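Local coordinates for protein acetyltransferase, GNAT family (Colwellia psychrerythraea, PDB 3IWG) that probably transfers an acyl group, most likely acetyl, as a member of the GNAT acetyltransferase family, at residues A[174-178]-A[179-183]. Numbering follows the deposited sequence.
Sequences GNLIE and RKELF
Arg179 N to Asn175 O (3.0 Å) is the last regular helical bond of helix 166-178; Lys180 N to Ile177 O (2.9 Å) and the nearly straight Glu181 N to Leu176 O (2.9 Å, N-H...O 176°) then turn the chain into strand 182-187. Lys180 allows the reversal by adopting positive phi (56°); glycine is commonest there, but lysine is tolerated, and its side chain sets off away from the helix end and is exposed, as suits a charged residue. Beyond it, Leu182 CB lies 4.2 Å from Leu176 CB, while Leu182 CD2 meets Ile177 CG1 at 4.0 Å. Ile177 also rests on Leu151 and Leu182 on Phe154, so branched aliphatic side chains suit the face turned to helix 151-162. On another side of the turn, Arg179 runs alongside Asn175, its CD 3.6 Å from Asn175 OD1. A bend at chi3 (63°) swings its guanidinium back to Glu181, where Arg179 NE bonds Glu181 OE1 at 3.1 Å: the oxygen lies in the guanidinium plane, yet the nitrogen sits above the carboxylate plane. Arg179 NH2 forms a salt bridge with Asp201, NH1 another with Glu178 of the second subunit, and Leu199 N donates to Glu181 OE2. Asn175 ND2 hydrogen-bonds OD1 of Asn175 of the second subunit, an amide being able to donate and accept. The Lys180 and Glu181 bonds, with positive phi, make a Schellman motif, here joining helix to strand within the GNAT family region.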
loop_
_atom_site.group_PDB
_atom_site.type_symbol
_atom_site.label_atom_id
_atom_site.label_comp_id
_atom_site.label_asym_id
_atom_site.label_seq_id
_atom_site.Cartn_x
_atom_site.Cartn_y
_atom_site.Cartn_z
ATOM N N GLY A 174 1.163 5.823 0.878
ATOM C CA GLY A 174 0.017 6.354 0.110
ATOM C C GLY A 174 -1.279 6.184 0.878
ATOM O O GLY A 174 -2.132 7.071 0.994
ATOM N N ASN A 175 -1.423 5.005 1.431
ATOM C CA ASN A 175 -2.555 4.716 2.242
ATOM C C ASN A 175 -2.576 5.559 3.521
ATOM O O ASN A 175 -3.625 6.058 3.901
ATOM C CB ASN A 175 -2.543 3.241 2.553
ATOM C CG ASN A 175 -3.791 2.799 3.272
ATOM O OD1 ASN A 175 -3.702 2.344 4.379
ATOM N ND2 ASN A 175 -4.951 2.912 2.617
ATOM N N LEU A 176 -1.444 5.766 4.194
ATOM C CA LEU A 176 -1.492 6.604 5.408
ATOM C C LEU A 176 -1.900 8.052 5.082
ATOM O O LEU A 176 -2.643 8.687 5.825
ATOM C CB LEU A 176 -0.173 6.570 6.135
ATOM C CG LEU A 176 0.126 5.633 7.327
ATOM C CD1 LEU A 176 -0.630 4.321 7.409
ATOM C CD2 LEU A 176 1.617 5.405 7.410
ATOM N N ILE A 177 -1.430 8.558 3.948
ATOM C CA ILE A 177 -1.718 9.904 3.523
ATOM C C ILE A 177 -3.230 10.062 3.363
ATOM O O ILE A 177 -3.810 11.036 3.872
ATOM C CB ILE A 177 -0.998 10.199 2.217
ATOM C CG1 ILE A 177 0.486 10.494 2.481
ATOM C CG2 ILE A 177 -1.703 11.357 1.466
ATOM C CD1 ILE A 177 1.256 10.833 1.287
ATOM N N GLU A 178 -3.874 9.081 2.717
ATOM C CA GLU A 178 -5.327 9.104 2.521
ATOM C C GLU A 178 -6.056 9.021 3.819
ATOM O O GLU A 178 -7.131 9.629 3.973
ATOM C CB GLU A 178 -5.794 7.929 1.665
ATOM C CG GLU A 178 -5.248 8.008 0.207
ATOM C CD GLU A 178 -5.908 6.964 -0.703
ATOM O OE1 GLU A 178 -7.155 6.857 -0.653
ATOM O OE2 GLU A 178 -5.176 6.286 -1.461
ATOM N N ARG A 179 -5.475 8.299 4.774
ATOM C CA ARG A 179 -6.106 8.192 6.093
ATOM C C ARG A 179 -5.758 9.417 6.966
ATOM O O ARG A 179 -6.239 9.509 8.062
ATOM C CB ARG A 179 -5.669 6.913 6.822
ATOM C CG ARG A 179 -6.102 5.599 6.184
ATOM C CD ARG A 179 -5.431 4.339 6.863
ATOM N NE ARG A 179 -5.801 4.164 8.283
ATOM C CZ ARG A 179 -6.975 3.670 8.708
ATOM N NH1 ARG A 179 -7.906 3.261 7.849
ATOM N NH2 ARG A 179 -7.235 3.573 10.005
ATOM N N LYS A 180 -4.941 10.342 6.454
ATOM C CA LYS A 180 -4.423 11.476 7.248
ATOM C C LYS A 180 -3.664 11.069 8.545
ATOM O O LYS A 180 -3.804 11.681 9.607
ATOM C CB LYS A 180 -5.580 12.450 7.527
ATOM C CG LYS A 180 -6.448 12.732 6.264
ATOM C CD LYS A 180 -7.274 14.005 6.418
ATOM C CE LYS A 180 -8.311 14.215 5.265
ATOM N NZ LYS A 180 -9.686 14.527 5.828
ATOM N N GLU A 181 -2.846 10.033 8.438
ATOM C CA GLU A 181 -2.113 9.534 9.595
ATOM C C GLU A 181 -0.641 9.863 9.576
ATOM O O GLU A 181 0.095 9.521 10.519
ATOM C CB GLU A 181 -2.341 8.033 9.755
ATOM C CG GLU A 181 -3.770 7.702 10.117
ATOM C CD GLU A 181 -4.068 6.212 10.105
ATOM O OE1 GLU A 181 -3.266 5.449 9.544
ATOM O OE2 GLU A 181 -5.123 5.802 10.642
ATOM N N LEU A 182 -0.167 10.483 8.499
ATOM C CA LEU A 182 1.274 10.688 8.354
ATOM C C LEU A 182 1.622 12.153 8.525
ATOM O O LEU A 182 0.925 13.005 7.995
ATOM C CB LEU A 182 1.753 10.166 6.998
ATOM C CG LEU A 182 3.257 10.260 6.601
ATOM C CD1 LEU A 182 4.166 9.446 7.491
ATOM C CD2 LEU A 182 3.416 9.831 5.122
ATOM N N PHE A 183 2.712 12.438 9.249
ATOM C CA PHE A 183 3.163 13.804 9.411
ATOM C C PHE A 183 4.676 13.929 9.193
ATOM O O PHE A 183 5.436 12.983 9.381
ATOM C CB PHE A 183 2.819 14.321 10.810
ATOM C CG PHE A 183 1.347 14.363 11.100
ATOM C CD1 PHE A 183 0.656 13.216 11.400
ATOM C CD2 PHE A 183 0.648 15.562 11.102
ATOM C CE1 PHE A 183 -0.706 13.247 11.656
ATOM C CE2 PHE A 183 -0.728 15.581 11.361
ATOM C CZ PHE A 183 -1.387 14.410 11.655
#